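Local coordinates for protein alanine racemase (Enterococcus faecalis, PDB 3E6E) that belongs to the alanine racemase family and forms a dimer whose chains each join an N-terminal TIM barrel to a largely beta-stranded C-terminal domain, at residues 251-256 / 280-285; 265-270 / 311-316; 286-291 / 363-368. The protein carries 1 engineered substitution. One frame throughout, in Å; residues are numbered along the deposited sequence.

Overall arrangement
All three contacts lie in the C-terminal domain, on the same side of the chain's centre, and each also touches the second subunit. Contact 1 joins two strands of the mixed sheet; its Thr-281 side chain is about 10 Å from the bound DCS, whereas contacts 2 and 3 supply Tyr-267, Cys-313, Met-314, Asp-315 and Tyr-286 to the pocket. The contact centres are about 13 Å (1 and 2), 14 Å (1 and 3) and 17 Å (2 and 3) apart. Segment 280-285 runs directly into 286-291, linking contacts 1 and 3. Contacts 2 and 3 are tied by a salt bridge, Asp-315 OD1 to Arg-365 NH2, and probably by a backbone hydrogen bond, Ala-287 N to Met-314 O, 3.1 Å.

Contact 1: 251-256 / 280-285; sequences SELIHV and GTVPIG
Ile-254 packs end-on against Pro-283 in the mixed beta-sheet of the C-terminal domain, where strand 249-259 is interrupted beside its antiparallel neighbour, strand 277-282. With CG1 set between backbone N and carbonyl carbon (chi1 63°), both branches of Ile-254 reach the proline ring: Ile-254 CG2 lies 3.4 Å from Pro-283 CD, and CD1 is 3.7 Å from the same carbon. From there the two methyls diverge, CG2 toward CG and CD1 toward CB. Pro-283 is the centre of an inverse gamma turn, closed by a backbone hydrogen bond from Ile-284 N to Val-282 O at 2.8 Å. Ile-254 N donates to Thr-281 O at 3.1 Å with an N-H...O angle of 177°, a nearly straight bond made within the interruption. A second backbone bond, from Thr-281 N to His-255 O at 2.9 Å, is more bent (144°).

Leu-253, the other residue of the interruption, starts out away from the second segment, yet its CD2 returns to within 3.8 Å of Gly-280 CA. It also approaches Val-282 CG2, and both residues touch Val-331 of strand 330-332. The second branch of Val-282 serves a different neighbour: Val-282 CG1 meets Ser-251 OG at 3.4 Å, while that hydroxyl is hydrogen-bonded to Thr-9 OG1.

His-255 CB and Thr-281 CB are 3.7 Å apart where these two side chains cross obliquely. Thr-281 OG1 lies at the edge of the imidazole, near its plane. Their polar atoms do not pair with each other but share a partner across the dimer interface: His-255 ND1 and Thr-281 OG1, 3.9 Å apart, are both hydrogen-bonded to the backbone O of Arg-139 of the second subunit.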
loop_
_atom_site.group_PDB
_atom_site.type_symbol
_atom_site.label_atom_id
_atom_site.label_comp_id
_atom_site.label_asym_id
_atom_site.label_seq_id
_atom_site.Cartn_x
_atom_site.Cartn_y
_atom_site.Cartn_z
ATOM N N SER A 251 11.099 -2.273 13.641
ATOM C CA SER A 251 12.149 -2.632 12.701
ATOM C C SER A 251 13.419 -2.543 13.525
ATOM O O SER A 251 13.357 -2.592 14.757
ATOM C CB SER A 251 12.203 -1.645 11.537
ATOM O OG SER A 251 13.048 -2.129 10.504
ATOM N N GLU A 252 14.566 -2.418 12.871
ATOM C CA GLU A 252 15.816 -2.293 13.615
ATOM C C GLU A 252 16.954 -1.745 12.776
ATOM O O GLU A 252 16.968 -1.880 11.554
ATOM C CB GLU A 252 16.219 -3.644 14.233
ATOM C CG GLU A 252 16.730 -4.686 13.260
ATOM C CD GLU A 252 16.918 -6.053 13.920
ATOM O OE1 GLU A 252 17.650 -6.907 13.365
ATOM O OE2 GLU A 252 16.324 -6.274 14.996
ATOM N N LEU A 253 17.902 -1.116 13.465
ATOM C CA LEU A 253 19.080 -0.528 12.850
ATOM C C LEU A 253 19.914 -1.591 12.156
ATOM O O LEU A 253 20.300 -2.579 12.773
ATOM C CB LEU A 253 19.917 0.153 13.923
ATOM C CG LEU A 253 19.287 1.409 14.507
ATOM C CD1 LEU A 253 20.091 1.888 15.683
ATOM C CD2 LEU A 253 19.205 2.475 13.432
ATOM N N ILE A 254 20.178 -1.390 10.871
ATOM C CA ILE A 254 20.978 -2.334 10.103
ATOM C C ILE A 254 22.299 -1.687 9.677
ATOM O O ILE A 254 23.197 -2.366 9.184
ATOM C CB ILE A 254 20.216 -2.838 8.843
ATOM C CG1 ILE A 254 19.938 -1.681 7.885
ATOM C CG2 ILE A 254 18.894 -3.476 9.254
ATOM C CD1 ILE A 254 19.307 -2.135 6.589
ATOM N N HIS A 255 22.410 -0.373 9.872
ATOM C CA HIS A 255 23.619 0.376 9.528
ATOM C C HIS A 255 23.780 1.591 10.444
ATOM O O HIS A 255 22.807 2.304 10.718
ATOM C CB HIS A 255 23.576 0.863 8.079
ATOM C CG HIS A 255 24.891 1.382 7.581
ATOM N ND1 HIS A 255 24.993 2.450 6.712
ATOM C CD2 HIS A 255 26.158 0.947 7.788
ATOM C CE1 HIS A 255 26.262 2.649 6.406
ATOM N NE2 HIS A 255 26.990 1.751 7.045
ATOM N N VAL A 256 25.007 1.823 10.908
ATOM C CA VAL A 256 25.297 2.944 11.794
ATOM C C VAL A 256 26.634 3.579 11.420
ATOM O O VAL A 256 27.635 2.891 11.227
ATOM C CB VAL A 256 25.385 2.495 13.262
ATOM C CG1 VAL A 256 25.653 3.699 14.158
ATOM C CG2 VAL A 256 24.108 1.780 13.676
ATOM N N GLY A 280 21.554 6.456 11.521
ATOM C CA GLY A 280 21.146 5.060 11.483
ATOM C C GLY A 280 20.327 4.801 10.235
ATOM O O GLY A 280 19.685 5.717 9.712
ATOM N N THR A 281 20.351 3.572 9.734
ATOM C CA THR A 281 19.589 3.240 8.538
ATOM C C THR A 281 18.636 2.111 8.884
ATOM O O THR A 281 19.041 1.079 9.410
ATOM C CB THR A 281 20.509 2.806 7.372
ATOM O OG1 THR A 281 21.389 3.877 7.035
ATOM C CG2 THR A 281 19.694 2.474 6.132
ATOM N N VAL A 282 17.362 2.332 8.582
ATOM C CA VAL A 282 16.307 1.368 8.868
ATOM C C VAL A 282 15.691 0.804 7.581
ATOM O O VAL A 282 15.290 1.562 6.691
ATOM C CB VAL A 282 15.210 2.039 9.709
ATOM C CG1 VAL A 282 14.156 1.020 10.098
ATOM C CG2 VAL A 282 15.829 2.689 10.944
ATOM N N PRO A 283 15.600 -0.532 7.476
ATOM C CA PRO A 283 15.048 -1.245 6.319
ATOM C C PRO A 283 13.523 -1.198 6.110
ATOM O O PRO A 283 12.860 -2.234 5.956
ATOM C CB PRO A 283 15.582 -2.668 6.509
ATOM C CG PRO A 283 15.622 -2.803 7.978
ATOM C CD PRO A 283 16.209 -1.481 8.422
ATOM N N ILE A 284 12.981 0.017 6.087
ATOM C CA ILE A 284 11.556 0.230 5.868
ATOM C C ILE A 284 11.427 1.494 5.040
ATOM O O ILE A 284 12.017 2.524 5.376
ATOM C CB ILE A 284 10.789 0.393 7.201
ATOM C CG1 ILE A 284 9.289 0.495 6.931
ATOM C CG2 ILE A 284 11.293 1.614 7.957
ATOM C CD1 ILE A 284 8.455 0.659 8.204
ATOM N N GLY A 285 10.665 1.412 3.951
ATOM C CA GLY A 285 10.502 2.560 3.069
ATOM C C GLY A 285 9.091 2.779 2.577
ATOM O O GLY A 285 8.161 2.137 3.052
#

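Contact 2: 265-270 / 311-316; sequences IGYGET and RVCMDQ. With DCS (D-[3-hydroxy-2-methyl-5-phosphonooxymethyl-pyridin-4-ylmethyl]-N,O-cycloserylamide), chain F.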
loop_
_atom_site.group_PDB
_atom_site.type_symbol
_atom_site.label_atom_id
_atom_site.label_comp_id
_atom_site.label_asym_id
_atom_site.label_seq_id
_atom_site.Cartn_x
_atom_site.Cartn_y
_atom_site.Cartn_z
ATOM N N ILE A 265 22.512 13.799 2.917
ATOM C CA ILE A 265 21.912 12.486 3.083
ATOM C C ILE A 265 20.635 12.368 2.254
ATOM O O ILE A 265 19.892 13.336 2.094
ATOM C CB ILE A 265 21.575 12.212 4.550
ATOM C CG1 ILE A 265 22.844 12.278 5.383
ATOM C CG2 ILE A 265 20.960 10.835 4.693
ATOM C CD1 ILE A 265 22.622 12.087 6.857
ATOM N N GLY A 266 20.406 11.176 1.713
ATOM C CA GLY A 266 19.220 10.932 0.929
ATOM C C GLY A 266 19.146 11.669 -0.382
ATOM O O GLY A 266 19.882 12.624 -0.623
ATOM N N TYR A 267 18.218 11.207 -1.213
ATOM C CA TYR A 267 17.967 11.750 -2.536
ATOM C C TYR A 267 17.794 13.254 -2.568
ATOM O O TYR A 267 17.234 13.844 -1.651
ATOM C CB TYR A 267 16.729 11.076 -3.134
ATOM C CG TYR A 267 16.969 9.634 -3.495
ATOM C CD1 TYR A 267 17.768 9.295 -4.584
ATOM C CD2 TYR A 267 16.444 8.605 -2.714
ATOM C CE1 TYR A 267 18.040 7.967 -4.885
ATOM C CE2 TYR A 267 16.709 7.267 -3.004
ATOM C CZ TYR A 267 17.510 6.955 -4.093
ATOM O OH TYR A 267 17.781 5.640 -4.390
ATOM N N GLY A 268 18.277 13.865 -3.643
ATOM C CA GLY A 268 18.169 15.302 -3.805
ATOM C C GLY A 268 19.138 16.110 -2.965
ATOM O O GLY A 268 19.514 17.221 -3.344
ATOM N N GLU A 269 19.557 15.554 -1.834
ATOM C CA GLU A 269 20.463 16.240 -0.925
ATOM C C GLU A 269 19.659 17.242 -0.113
ATOM O O GLU A 269 20.135 18.345 0.171
ATOM C CB GLU A 269 21.576 16.982 -1.677
ATOM C CG GLU A 269 22.700 17.461 -0.763
ATOM C CD GLU A 269 23.598 18.511 -1.398
ATOM O OE1 GLU A 269 24.649 18.817 -0.799
ATOM O OE2 GLU A 269 23.258 19.039 -2.482
ATOM N N THR A 270 18.445 16.847 0.267
ATOM C CA THR A 270 17.556 17.709 1.041
ATOM C C THR A 270 17.974 17.826 2.508
ATOM O O THR A 270 17.318 18.501 3.299
ATOM C CB THR A 270 16.107 17.198 1.002
ATOM O OG1 THR A 270 15.955 16.133 1.947
ATOM C CG2 THR A 270 15.757 16.692 -0.396
ATOM N N ARG A 311 15.483 12.185 2.445
ATOM C CA ARG A 311 14.278 11.605 1.882
ATOM C C ARG A 311 14.135 10.148 2.264
ATOM O O ARG A 311 15.125 9.430 2.437
ATOM C CB ARG A 311 14.274 11.730 0.363
ATOM C CG ARG A 311 13.955 13.132 -0.124
ATOM C CD ARG A 311 12.450 13.404 -0.104
ATOM N NE ARG A 311 12.120 14.644 -0.802
ATOM C CZ ARG A 311 12.244 15.865 -0.288
ATOM N NH1 ARG A 311 12.685 16.034 0.953
ATOM N NH2 ARG A 311 11.948 16.923 -1.035
ATOM N N VAL A 312 12.884 9.731 2.419
ATOM C CA VAL A 312 12.551 8.365 2.747
ATOM C C VAL A 312 12.754 7.631 1.437
ATOM O O VAL A 312 12.269 8.089 0.396
ATOM C CB VAL A 312 11.072 8.286 3.189
ATOM C CG1 VAL A 312 10.605 6.826 3.276
ATOM C CG2 VAL A 312 10.910 8.972 4.535
ATOM N N CYS A 313 13.487 6.520 1.463
ATOM C CA CYS A 313 13.722 5.758 0.234
ATOM C C CYS A 313 12.646 4.711 0.062
ATOM O O CYS A 313 11.904 4.422 0.989
ATOM C CB CYS A 313 15.067 5.022 0.266
ATOM S SG CYS A 313 16.536 6.041 0.284
ATOM N N MET A 314 12.587 4.138 -1.134
ATOM C CA MET A 314 11.636 3.082 -1.453
ATOM C C MET A 314 11.762 2.009 -0.378
ATOM O O MET A 314 10.780 1.651 0.264
ATOM C CB MET A 314 11.965 2.486 -2.835
ATOM C CG MET A 314 10.981 1.453 -3.362
ATOM S SD MET A 314 11.214 0.922 -5.117
ATOM C CE MET A 314 10.551 2.318 -5.954
ATOM N N ASP A 315 12.988 1.537 -0.154
ATOM C CA ASP A 315 13.249 0.471 0.816
ATOM C C ASP A 315 13.887 0.769 2.165
ATOM O O ASP A 315 14.062 -0.142 2.972
ATOM C CB ASP A 315 14.036 -0.637 0.134
ATOM C CG ASP A 315 13.158 -1.506 -0.714
ATOM O OD1 ASP A 315 12.307 -2.187 -0.115
ATOM O OD2 ASP A 315 13.304 -1.507 -1.958
ATOM N N GLN A 316 14.239 2.019 2.427
ATOM C CA GLN A 316 14.821 2.359 3.721
ATOM C C GLN A 316 14.852 3.853 3.963
ATOM O O GLN A 316 14.525 4.653 3.079
ATOM C CB GLN A 316 16.239 1.810 3.843
ATOM C CG GLN A 316 17.183 2.295 2.772
ATOM C CD GLN A 316 17.407 1.257 1.699
ATOM O OE1 GLN A 316 16.502 0.926 0.941
ATOM N NE2 GLN A 316 18.623 0.732 1.636
HETATM N N1 DCS F . 20.582 1.039 -7.138
HETATM C C2 DCS F . 20.252 1.105 -5.749
HETATM C C2A DCS F . 21.298 0.808 -4.675
HETATM C C3 DCS F . 18.933 1.444 -5.431
HETATM O O3 DCS F . 18.529 1.526 -4.141
HETATM C C4 DCS F . 17.988 1.718 -6.517
HETATM C C4A DCS F . 16.581 2.085 -6.175
HETATM C C5 DCS F . 18.427 1.623 -7.921
HETATM C C6 DCS F . 19.712 1.287 -8.180
HETATM C C5A DCS F . 17.512 1.889 -9.152
HETATM O O4P DCS F . 17.110 3.277 -9.245
HETATM P P DCS F . 16.169 3.919 -10.396
HETATM O O1P DCS F . 16.850 3.733 -11.678
HETATM O O2P DCS F . 14.865 3.248 -10.377
HETATM O O3P DCS F . 16.018 5.331 -10.100
HETATM N N DCS F . 16.566 3.436 -5.511
HETATM C CA DCS F . 15.350 3.979 -5.114
HETATM C C DCS F . 14.795 3.897 -3.805
HETATM O O DCS F . 15.361 3.272 -2.740
HETATM N ND DCS F . 13.648 4.524 -3.798
HETATM O OG DCS F . 13.417 5.023 -5.070
HETATM C CB DCS F . 14.453 4.689 -5.866
#
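Gly-266 and Arg-311 mark the closest backbone approach of two irregular loops, with CA atoms 5.1 Å apart and Gly-266 CA facing Arg-311 N. Side-chain packing, rather than hydrogen bonding, joins the two segments. A backbone hydrogen bond from Glu-269 N to Gly-266 O closes a turn within 265-270; Tyr-267 and Thr-270 meet 311-316 at separate places.

Thr-270 and Arg-311 cross at about a right angle. Arg-311 CG lies 3.7 Å from Tyr-267 O; from there the bend at the second torsion (chi2 -80°) carries the guanidinium past Thr-270. Thr-270 CG2 sits 3.4 Å above one face of that flat group, offset toward its rim and closest to NH1. The hydroxyl is also near NH1, but the angle is too poor for a hydrogen bond; it is the methyl that lies over the guanidinium face.

The second meeting is between Tyr-267 and Cys-313. Cys-313 SG approaches the ring obliquely, 3.5 Å from Tyr-267 CE2 and 4.7 Å from the ring centroid, along a direction 68° off the ring normal: a sulfur-aromatic contact on the CE2 flank of the phenol. Beyond it, Tyr-267 OH accepts a hydrogen bond from DCS N at 2.8 Å and is also bonded to His-169 NE2 of the second subunit, two partners that fix the position of the hydroxyl. Cys-313 CB in turn lies 3.5 Å from DCS O. Asp-315, farther along the same loop, forms a salt bridge to Lys-40 of the second subunit. Ligand contacts from both chains identify the place: a composite pocket at the dimer interface, as is characteristic of alanine racemases, where C-terminal-domain loops of one subunit meet the barrel domain of the other.

Contact 3: 286-291 / 363-368; sequences YADGWL and SQRIPR. With DCS (D-[3-hydroxy-2-methyl-5-phosphonooxymethyl-pyridin-4-ylmethyl]-N,O-cycloserylamide), chain F.
Asp-288 and Arg-365 form a buried salt bridge in which one carboxylate oxygen takes two guanidinium N-H groups. Asp-288 OD2 accepts from Arg-365 NE at a modelled 2.5 Å, so short that the exact length is doubtful, and more weakly from NH2 at 2.9 Å. The side chains cross at about a right angle, and the carboxylate and guanidinium planes are turned 45° apart, so this is not the flat, two-oxygen pairing of an end-on bridge. The other oxygen has its own partners, since OD1 is engaged by Arg-7 NH1 and the backbone N of Gly-285.

A bend at the third torsion of Arg-365 (chi3 -92°) swings the guanidinium back across segment 286-291. Ala-287 CB lies over the centre of one face, 4.1 Å above the plane, while Asp-288 OD2 sits at the edge. NH2 also pairs with Asp-315, a residue of the ligand pocket, and NH1 with Glu-70 of the second subunit; the acidic groups probably offset the nearby charge of Arg-7 as well.

Along the backbone, Ser-363 N donates to Asp-288 O at 2.8 Å, from 48° out of the carbonyl plane. Ser-363 also opens a type I turn ending at Ile-366, and Ile-366 CD1 packs 3.5 Å from Asp-288 CB. At the start of the first segment, Tyr-286 OH makes a weak hydrogen bond of 2.8 Å to DCS OG.

The first segment belongs to the loop between strands 277-282 and 298-301. The second leads from helix 355-361 into strand 368-369, which runs parallel to strand 10-12, where Leu-11 receives Ile-366.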
loop_
_atom_site.group_PDB
_atom_site.type_symbol
_atom_site.label_atom_id
_atom_site.label_comp_id
_atom_site.label_asym_id
_atom_site.label_seq_id
_atom_site.Cartn_x
_atom_site.Cartn_y
_atom_site.Cartn_z
ATOM N N TYR A 286 8.922 3.663 1.605
ATOM C CA TYR A 286 7.588 3.944 1.134
ATOM C C TYR A 286 6.925 2.797 0.401
ATOM O O TYR A 286 5.733 2.844 0.114
ATOM C CB TYR A 286 7.561 5.236 0.298
ATOM C CG TYR A 286 8.491 5.312 -0.885
ATOM C CD1 TYR A 286 8.197 4.646 -2.078
ATOM C CD2 TYR A 286 9.623 6.142 -0.846
ATOM C CE1 TYR A 286 8.994 4.814 -3.211
ATOM C CE2 TYR A 286 10.434 6.321 -1.969
ATOM C CZ TYR A 286 10.111 5.663 -3.154
ATOM O OH TYR A 286 10.849 5.912 -4.294
ATOM N N ALA A 287 7.690 1.756 0.115
ATOM C CA ALA A 287 7.146 0.597 -0.568
ATOM C C ALA A 287 6.440 -0.235 0.489
ATOM O O ALA A 287 5.644 -1.109 0.174
ATOM C CB ALA A 287 8.258 -0.204 -1.210
ATOM N N ASP A 288 6.750 0.052 1.746
ATOM C CA ASP A 288 6.161 -0.650 2.876
ATOM C C ASP A 288 4.925 0.117 3.315
ATOM O O ASP A 288 4.064 -0.413 4.039
ATOM C CB ASP A 288 7.139 -0.684 4.055
ATOM C CG ASP A 288 8.334 -1.568 3.804
ATOM O OD1 ASP A 288 9.366 -1.320 4.454
ATOM O OD2 ASP A 288 8.250 -2.515 2.986
ATOM N N GLY A 289 4.873 1.380 2.889
ATOM C CA GLY A 289 3.774 2.252 3.249
ATOM C C GLY A 289 4.213 3.321 4.234
ATOM O O GLY A 289 3.388 3.957 4.891
ATOM N N TRP A 290 5.527 3.495 4.356
ATOM C CA TRP A 290 6.115 4.510 5.238
ATOM C C TRP A 290 6.394 5.638 4.241
ATOM O O TRP A 290 7.528 5.884 3.856
ATOM C CB TRP A 290 7.411 3.958 5.846
ATOM C CG TRP A 290 7.972 4.744 6.980
ATOM C CD1 TRP A 290 9.117 5.485 6.973
ATOM C CD2 TRP A 290 7.412 4.881 8.301
ATOM N NE1 TRP A 290 9.307 6.077 8.204
ATOM C CE2 TRP A 290 8.276 5.724 9.036
ATOM C CE3 TRP A 290 6.265 4.378 8.929
ATOM C CZ2 TRP A 290 8.028 6.074 10.367
ATOM C CZ3 TRP A 290 6.019 4.729 10.255
ATOM C CH2 TRP A 290 6.897 5.570 10.957
ATOM N N LEU A 291 5.321 6.293 3.811
ATOM C CA LEU A 291 5.364 7.356 2.820
ATOM C C LEU A 291 6.395 8.467 3.000
ATOM O O LEU A 291 6.681 8.913 4.111
ATOM C CB LEU A 291 3.969 7.975 2.678
ATOM C CG LEU A 291 2.804 7.030 2.363
ATOM C CD1 LEU A 291 1.623 7.869 1.895
ATOM C CD2 LEU A 291 3.186 6.024 1.276
ATOM N N SER A 363 2.065 -2.216 3.415
ATOM C CA SER A 363 2.152 -3.257 2.393
ATOM C C SER A 363 2.067 -4.707 2.855
ATOM O O SER A 363 2.232 -5.014 4.027
ATOM C CB SER A 363 3.440 -3.066 1.593
ATOM O OG SER A 363 3.570 -4.054 0.584
ATOM N N GLN A 364 1.807 -5.595 1.902
ATOM C CA GLN A 364 1.697 -7.023 2.162
ATOM C C GLN A 364 3.062 -7.561 2.575
ATOM O O GLN A 364 3.164 -8.457 3.419
ATOM C CB GLN A 364 1.243 -7.757 0.888
ATOM C CG GLN A 364 1.110 -9.286 1.051
ATOM C CD GLN A 364 1.439 -10.086 -0.220
ATOM O OE1 GLN A 364 1.176 -9.647 -1.341
ATOM N NE2 GLN A 364 1.998 -11.277 -0.036
ATOM N N ARG A 365 4.106 -7.012 1.957
ATOM C CA ARG A 365 5.471 -7.444 2.222
ATOM C C ARG A 365 5.882 -7.376 3.683
ATOM O O ARG A 365 6.851 -8.027 4.087
ATOM C CB ARG A 365 6.466 -6.657 1.360
ATOM C CG ARG A 365 6.157 -5.177 1.182
ATOM C CD ARG A 365 7.168 -4.520 0.237
ATOM N NE ARG A 365 8.289 -3.950 0.981
ATOM C CZ ARG A 365 9.506 -3.771 0.484
ATOM N NH1 ARG A 365 9.777 -4.123 -0.765
ATOM N NH2 ARG A 365 10.449 -3.239 1.246
ATOM N N ILE A 366 5.156 -6.610 4.488
ATOM C CA ILE A 366 5.518 -6.540 5.891
ATOM C C ILE A 366 4.841 -7.668 6.652
ATOM O O ILE A 366 3.615 -7.731 6.734
ATOM C CB ILE A 366 5.126 -5.209 6.534
ATOM C CG1 ILE A 366 5.651 -4.042 5.701
ATOM C CG2 ILE A 366 5.708 -5.139 7.925
ATOM C CD1 ILE A 366 5.518 -2.684 6.383
ATOM N N PRO A 367 5.640 -8.588 7.206
ATOM C CA PRO A 367 5.106 -9.720 7.963
ATOM C C PRO A 367 4.309 -9.243 9.170
ATOM O O PRO A 367 4.696 -8.290 9.861
ATOM C CB PRO A 367 6.363 -10.492 8.366
ATOM C CG PRO A 367 7.302 -10.205 7.237
ATOM C CD PRO A 367 7.099 -8.716 7.034
ATOM N N ARG A 368 3.189 -9.902 9.427
ATOM C CA ARG A 368 2.376 -9.520 10.563
ATOM C C ARG A 368 2.440 -10.618 11.616
ATOM O O ARG A 368 2.047 -11.750 11.363
ATOM C CB ARG A 368 0.941 -9.239 10.097
ATOM C CG ARG A 368 0.828 -7.912 9.317
ATOM C CD ARG A 368 -0.211 -7.989 8.208
ATOM N NE ARG A 368 0.222 -7.312 6.982
ATOM C CZ ARG A 368 0.026 -6.023 6.712
ATOM N NH1 ARG A 368 -0.601 -5.238 7.566
ATOM N NH2 ARG A 368 0.463 -5.509 5.581
HETATM N N1 DCS F . 20.582 1.039 -7.138
HETATM C C2 DCS F . 20.252 1.105 -5.749
HETATM C C2A DCS F . 21.298 0.808 -4.675
HETATM C C3 DCS F . 18.933 1.444 -5.431
HETATM O O3 DCS F . 18.529 1.526 -4.141
HETATM C C4 DCS F . 17.988 1.718 -6.517
HETATM C C4A DCS F . 16.581 2.085 -6.175
HETATM C C5 DCS F . 18.427 1.623 -7.921
HETATM C C6 DCS F . 19.712 1.287 -8.180
HETATM C C5A DCS F . 17.512 1.889 -9.152
HETATM O O4P DCS F . 17.110 3.277 -9.245
HETATM P P DCS F . 16.169 3.919 -10.396
HETATM O O1P DCS F . 16.850 3.733 -11.678
HETATM O O2P DCS F . 14.865 3.248 -10.377
HETATM O O3P DCS F . 16.018 5.331 -10.100
HETATM N N DCS F . 16.566 3.436 -5.511
HETATM C CA DCS F . 15.350 3.979 -5.114
HETATM C C DCS F . 14.795 3.897 -3.805
HETATM O O DCS F . 15.361 3.272 -2.740
HETATM N ND DCS F . 13.648 4.524 -3.798
HETATM O OG DCS F . 13.417 5.023 -5.070
HETATM C CB DCS F . 14.453 4.689 -5.866
#